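2-C-methyl-D-erythritol 2,4-cyclodiphosphate synthase (Francisella tularensis subsp. tularensis, PDB 3RE3) catalyses formation of 2-C-methyl-D-erythritol 2,4-cyclodiphosphate with release of CMP, a cyclisation step of the non-mevalonate route to isoprenoids. Local coordinates at residues Ile77-Lys80 with Phe81-Ala84; Pro113-Glu116 with Lys117-Cys121. All blocks are in the same frame, centred on the assembly; numbering follows the deposited sequence. Where two conformers were deposited one is given.

Interaction 1 of 2, residues Ile77-Lys80 with Phe81-Ala84; sequences IDSK and FFLA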
ATOM      1  N   ILE A  77      21.626  10.927 -13.162  1.00122.24           N
ATOM      2  CA  ILE A  77      22.277  11.319 -11.911  1.00112.75           C
ATOM      3  C   ILE A  77      21.936  10.354 -10.774  1.00101.11           C
ATOM      4  O   ILE A  77      20.806   9.875 -10.672  1.00 90.92           O
ATOM      5  CB  ILE A  77      21.895  12.751 -11.469  1.00109.08           C
ATOM      6  CG1 ILE A  77      21.582  13.635 -12.677  1.00103.04           C
ATOM      7  CG2 ILE A  77      23.001  13.360 -10.617  1.00112.93           C
ATOM      8  CD1 ILE A  77      20.143  13.557 -13.135  1.00101.26           C
ATOM      9  N   ASP A  78      22.912  10.094  -9.908  1.00 96.29           N
ATOM     10  CA  ASP A  78      22.716   9.164  -8.807  1.00 92.16           C
ATOM     11  C   ASP A  78      21.445   9.565  -8.071  1.00 86.00           C
ATOM     12  O   ASP A  78      21.259  10.734  -7.740  1.00 84.74           O
ATOM     13  CB  ASP A  78      23.915   9.208  -7.856  1.00 96.15           C
ATOM     14  CG  ASP A  78      23.921   8.059  -6.865  1.00103.88           C
ATOM     15  OD1 ASP A  78      22.850   7.458  -6.633  1.00109.88           O
ATOM     16  OD2 ASP A  78      25.001   7.753  -6.318  1.00103.45           O
ATOM     17  N   SER A  79      20.560   8.603  -7.840  1.00 85.29           N
ATOM     18  CA  SER A  79      19.267   8.905  -7.244  1.00 83.46           C
ATOM     19  C   SER A  79      19.425   9.550  -5.863  1.00 83.78           C
ATOM     20  O   SER A  79      18.549  10.283  -5.399  1.00 87.57           O
ATOM     21  CB  SER A  79      18.401   7.648  -7.174  1.00 82.71           C
ATOM     22  OG  SER A  79      17.154   7.852  -7.821  1.00 87.80           O
ATOM     23  N   LYS A  80      20.555   9.279  -5.217  1.00 71.50           N
ATOM     24  CA  LYS A  80      20.873   9.892  -3.943  1.00 62.38           C
ATOM     25  C   LYS A  80      20.762  11.412  -3.994  1.00 68.45           C
ATOM     26  O   LYS A  80      20.407  12.041  -3.001  1.00 77.66           O
ATOM     27  CB  LYS A  80      22.278   9.504  -3.502  1.00 65.97           C
ATOM     28  CG  LYS A  80      22.451   8.041  -3.151  1.00 72.40           C
ATOM     29  CD  LYS A  80      23.848   7.811  -2.593  1.00 83.72           C
ATOM     30  CE  LYS A  80      24.280   6.356  -2.706  1.00 93.08           C
ATOM     31  NZ  LYS A  80      25.699   6.142  -2.286  1.00 95.32           N
ATOM     32  N   PHE A  81      21.092  11.982  -5.147  0.52 69.79           N
ATOM     33  CA  PHE A  81      20.999  13.417  -5.366  0.52 74.59           C
ATOM     34  C   PHE A  81      19.579  13.903  -5.126  0.52 77.38           C
ATOM     35  O   PHE A  81      19.351  14.830  -4.346  0.52 80.72           O
ATOM     36  CB  PHE A  81      21.423  13.764  -6.796  0.52 80.52           C
ATOM     37  CG  PHE A  81      20.994  15.135  -7.243  0.52 82.14           C
ATOM     38  CD1 PHE A  81      21.832  16.224  -7.073  0.52 81.45           C
ATOM     39  CD2 PHE A  81      19.756  15.333  -7.838  0.52 80.36           C
ATOM     40  CE1 PHE A  81      21.442  17.484  -7.480  0.52 80.82           C
ATOM     41  CE2 PHE A  81      19.360  16.592  -8.247  0.52 78.07           C
ATOM     42  CZ  PHE A  81      20.204  17.669  -8.067  0.52 80.08           C
ATOM     43  N   PHE A  82      18.632  13.271  -5.809  1.00 72.70           N
ATOM     44  CA  PHE A  82      17.227  13.642  -5.705  1.00 71.15           C
ATOM     45  C   PHE A  82      16.768  13.584  -4.262  1.00 65.73           C
ATOM     46  O   PHE A  82      16.098  14.486  -3.766  1.00 63.77           O
ATOM     47  CB  PHE A  82      16.373  12.721  -6.565  1.00 70.46           C
ATOM     48  CG  PHE A  82      16.700  12.807  -8.013  1.00 92.58           C
ATOM     49  CD1 PHE A  82      16.062  13.727  -8.821  1.00 97.61           C
ATOM     50  CD2 PHE A  82      17.675  11.990  -8.570  1.00101.32           C
ATOM     51  CE1 PHE A  82      16.371  13.818 -10.169  1.00 98.07           C
ATOM     52  CE2 PHE A  82      17.988  12.076  -9.917  1.00 99.30           C
ATOM     53  CZ  PHE A  82      17.336  12.992 -10.715  1.00 94.83           C
ATOM     54  N   LEU A  83      17.153  12.512  -3.592  1.00 56.89           N
ATOM     55  CA  LEU A  83      16.843  12.345  -2.190  1.00 55.43           C
ATOM     56  C   LEU A  83      17.382  13.532  -1.385  1.00 62.94           C
ATOM     57  O   LEU A  83      16.755  13.992  -0.427  1.00 56.97           O
ATOM     58  CB  LEU A  83      17.431  11.040  -1.684  1.00 47.98           C
ATOM     59  CG  LEU A  83      16.864  10.658  -0.342  1.00 52.48           C
ATOM     60  CD1 LEU A  83      15.351  10.704  -0.421  1.00 44.29           C
ATOM     61  CD2 LEU A  83      17.354   9.282   0.045  1.00 66.60           C
ATOM     62  N   ALA A  84      18.539  14.044  -1.790  1.00 62.98           N
ATOM     63  CA  ALA A  84      19.119  15.175  -1.095  1.00 59.53           C
ATOM     64  C   ALA A  84      18.344  16.456  -1.403  1.00 57.50           C
ATOM     65  O   ALA A  84      18.224  17.337  -0.554  1.00 61.22           O
ATOM     66  CB  ALA A  84      20.588  15.318  -1.432  1.00 55.38           C
TER
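Phe-81 N donates to Asp-78 O at 2.9 Å, and with this i to i+3 bond the chain curls from an extended lead-in into helix 79-92. Regular i to i+4 bonds follow: Leu-83 N reaches Ser-79 O at 3.2 Å, nearly straight (170° at the hydrogen), and Ala-84 N reaches Lys-80 O at 3.0 Å. Asp-78 is the N-cap. Its OD1 accepts from Lys-80 N at 3.3 Å, but the N-H comes in 55° out of the carboxylate plane, and the negative charge probably also suits the positive end of the helix dipole. In the alpha/beta fold of this trimeric synthase family, this first turn belongs to the layer of helices packed beside the sheet. The Ser-79 side chain lies about 7 Å from a bound pyrophosphate. Leu-83 is buried between helices 45-57 and 115-126, packing on Ile-47 and Leu-50 of the former and on Leu-122 of the latter. On another side of the turn Phe-82 folds back toward the start of the helix, its CG anti to the carbonyl carbon (chi1 -62°). Its ring thus runs beside the incoming chain and lies against Ser-79. The carbonyl oxygens of Ser-79 and Ile-77 both lie at the ring edge, Ile-77 O being 3.7 Å from Phe-82 CE2. Ile-77 crosses Phe-82 at about a right angle and sets its CD1 3.7 Å from Phe-82 CZ. The other Ile-77 branch, CG2, approaches Phe-81 CB at 4.2 Å. Phe-82 also makes an edge-to-face contact with the ring of Phe-67.

Interaction 2 of 2, residues Pro113-Glu116 with Lys117-Cys121; sequences PHIE and KMRAC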
ATOM      1  N   PRO A 113      21.012  -9.324   2.098  1.00 57.80           N
ATOM      2  CA  PRO A 113      22.386  -8.885   2.356  1.00 61.72           C
ATOM      3  C   PRO A 113      22.596  -7.369   2.253  1.00 62.82           C
ATOM      4  O   PRO A 113      23.502  -6.847   2.906  1.00 73.61           O
ATOM      5  CB  PRO A 113      23.195  -9.578   1.246  1.00 64.48           C
ATOM      6  CG  PRO A 113      22.341 -10.661   0.747  1.00 67.25           C
ATOM      7  CD  PRO A 113      20.931 -10.195   0.916  1.00 66.02           C
ATOM      8  N   HIS A 114      21.814  -6.689   1.416  1.00 51.47           N
ATOM      9  CA  HIS A 114      22.043  -5.268   1.132  1.00 49.38           C
ATOM     10  C   HIS A 114      21.191  -4.248   1.911  1.00 55.61           C
ATOM     11  O   HIS A 114      21.399  -3.043   1.789  1.00 58.17           O
ATOM     12  CB  HIS A 114      21.935  -5.031  -0.372  1.00 49.40           C
ATOM     13  CG  HIS A 114      22.525  -6.141  -1.191  1.00 67.00           C
ATOM     14  ND1 HIS A 114      23.874  -6.241  -1.455  1.00 69.04           N
ATOM     15  CD2 HIS A 114      21.946  -7.216  -1.779  1.00 68.38           C
ATOM     16  CE1 HIS A 114      24.102  -7.327  -2.171  1.00 66.15           C
ATOM     17  NE2 HIS A 114      22.949  -7.935  -2.382  1.00 69.86           N
ATOM     18  N   ILE A 115      20.266  -4.732   2.729  1.00 49.95           N
ATOM     19  CA  ILE A 115      19.266  -3.879   3.358  1.00 44.34           C
ATOM     20  C   ILE A 115      19.858  -2.899   4.385  1.00 54.89           C
ATOM     21  O   ILE A 115      19.554  -1.702   4.372  1.00 56.75           O
ATOM     22  CB  ILE A 115      18.143  -4.742   3.980  1.00 44.88           C
ATOM     23  CG1 ILE A 115      17.085  -5.043   2.925  1.00 50.21           C
ATOM     24  CG2 ILE A 115      17.501  -4.073   5.207  1.00 43.94           C
ATOM     25  CD1 ILE A 115      16.175  -6.190   3.310  1.00 58.73           C
ATOM     26  N   GLU A 116      20.708  -3.410   5.267  1.00 57.33           N
ATOM     27  CA  GLU A 116      21.360  -2.560   6.249  1.00 61.31           C
ATOM     28  C   GLU A 116      22.209  -1.482   5.575  1.00 51.98           C
ATOM     29  O   GLU A 116      22.277  -0.347   6.034  1.00 51.61           O
ATOM     30  CB  GLU A 116      22.191  -3.403   7.212  1.00 66.59           C
ATOM     31  CG  GLU A 116      21.359  -4.421   7.974  1.00 79.12           C
ATOM     32  CD  GLU A 116      20.131  -3.811   8.636  1.00 85.98           C
ATOM     33  OE1 GLU A 116      20.269  -2.769   9.326  1.00 78.81           O
ATOM     34  OE2 GLU A 116      19.027  -4.379   8.459  1.00 89.47           O
ATOM     35  N   LYS A 117      22.845  -1.832   4.472  1.00 42.70           N
ATOM     36  CA  LYS A 117      23.578  -0.842   3.724  1.00 45.31           C
ATOM     37  C   LYS A 117      22.636   0.246   3.249  1.00 47.48           C
ATOM     38  O   LYS A 117      22.967   1.423   3.332  1.00 49.34           O
ATOM     39  CB  LYS A 117      24.324  -1.471   2.543  1.00 48.24           C
ATOM     40  CG  LYS A 117      25.668  -2.052   2.908  1.00 59.42           C
ATOM     41  CD  LYS A 117      26.396  -2.613   1.698  1.00 76.90           C
ATOM     42  CE  LYS A 117      25.756  -3.911   1.197  1.00 92.03           C
ATOM     43  NZ  LYS A 117      26.363  -4.387  -0.088  1.00 96.43           N
HETATM   44  N   MSE A 118      21.466  -0.155   2.752  1.00 39.19           N
HETATM   45  CA  MSE A 118      20.483   0.808   2.276  1.00 41.68           C
HETATM   46  C   MSE A 118      20.040   1.736   3.407  1.00 46.82           C
HETATM   47  O   MSE A 118      19.887   2.941   3.208  1.00 48.25           O
HETATM   48  CB  MSE A 118      19.255   0.118   1.707  1.00 45.26           C
HETATM   49  CG  MSE A 118      19.507  -0.758   0.494  1.00 41.53           C
HETATM   50 SE   MSE A 118      17.808  -1.634   0.005  0.81 63.28          SE
HETATM   51  CE  MSE A 118      18.459  -2.811  -1.416  1.00 49.95           C
ATOM     52  N   ARG A 119      19.826   1.166   4.588  1.00 37.35           N
ATOM     53  CA  ARG A 119      19.312   1.933   5.699  1.00 45.42           C
ATOM     54  C   ARG A 119      20.327   2.990   6.118  1.00 51.74           C
ATOM     55  O   ARG A 119      19.963   4.132   6.376  1.00 48.93           O
ATOM     56  CB  ARG A 119      18.992   1.029   6.881  1.00 45.37           C
ATOM     57  CG  ARG A 119      17.866   0.079   6.656  1.00 42.03           C
ATOM     58  CD  ARG A 119      17.631  -0.741   7.910  1.00 51.86           C
ATOM     59  NE  ARG A 119      16.803  -0.041   8.883  1.00 53.89           N
ATOM     60  CZ  ARG A 119      16.788  -0.312  10.183  1.00 53.43           C
ATOM     61  NH1 ARG A 119      15.986   0.360  10.992  1.00 57.87           N
ATOM     62  NH2 ARG A 119      17.577  -1.259  10.676  1.00 54.54           N
ATOM     63  N   ALA A 120      21.598   2.601   6.171  1.00 53.06           N
ATOM     64  CA  ALA A 120      22.658   3.492   6.615  1.00 48.88           C
ATOM     65  C   ALA A 120      22.829   4.613   5.602  1.00 53.46           C
ATOM     66  O   ALA A 120      22.934   5.794   5.950  1.00 62.95           O
ATOM     67  CB  ALA A 120      23.955   2.725   6.776  1.00 37.27           C
ATOM     68  N   CYS A 121      22.848   4.217   4.345  1.00 43.29           N
ATOM     69  CA  CYS A 121      22.975   5.141   3.237  1.00 59.51           C
ATOM     70  C   CYS A 121      21.900   6.219   3.280  1.00 62.29           C
ATOM     71  O   CYS A 121      22.201   7.399   3.180  1.00 60.11           O
ATOM     72  CB  CYS A 121      22.889   4.372   1.910  1.00 57.12           C
ATOM     73  SG  CYS A 121      22.743   5.396   0.450  1.00 81.31           S
TER
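His-114 O receives the N-H of Met-118, a selenomethionine here, at 3.0 Å, in the opening turn of helix 115-126, the crossover helix of the beta-alpha-beta unit that joins strands 96-105 and 133-138. The next bonds repeat the pattern: Arg-119 N to Ile-115 O at 2.9 Å, Ala-120 N to Glu-116 O at 3.0 Å. The tightly packed side faces the sheet. Ile-115, Met-118 and Arg-119 all pack their side chains on Ile-135 of strand 133-138, and Ile-115 CG2 comes within 4.3 Å of Arg-119 CD. The Arg-119 chain bends at chi3 (83°), and its main polar partner lies on the strand: NE donates to Ile-133 O. NH1 makes a weak hydrogen bond to Gly-59 O of the second subunit, so this arginine spans the helix, the sheet and the trimer interface. Glu-116, exposed, runs beside Arg-119, pointing the same way. Its OE1 meets Arg-119 NH2 at the guanidinium edge, 3.4 Å away, in a weak salt bridge, with the carboxylate and guanidinium planes turned 82° apart. A long, weak ion pair also links Glu-116 OE2 to Lys-65 NZ of the second subunit. The solvent side is looser. There His-114 and Lys-117, both exposed, lie side by side, and the CB of Pro-113 sits over one imidazole face. Lys-117 is bent at chi3 (-72°), which brings its NZ to the imidazole edge, close to the ring plane, for a weak hydrogen bond to His-114 ND1 at 3.4 Å.

Along the chain interaction 1 comes first, opening helix 79-92, and interaction 2 follows after strand 96-105, opening helix 115-126. Their centres lie 16 Å apart. Both are N-terminal turns of neighbouring helices, and they touch directly where Lys-80 CE packs 3.6 Å from Cys-121 SG. Lys-80 also touches Ile-125, so the two helices pack along more than one turn. Residues 113-121 lie against strand 133-138 of the sheet and reach the second subunit, whereas no other chain of the trimer touches residues 77-84. Interaction 1 thus belongs to helix-helix packing near a bound pyrophosphate, interaction 2 to the helix-sheet and subunit boundary.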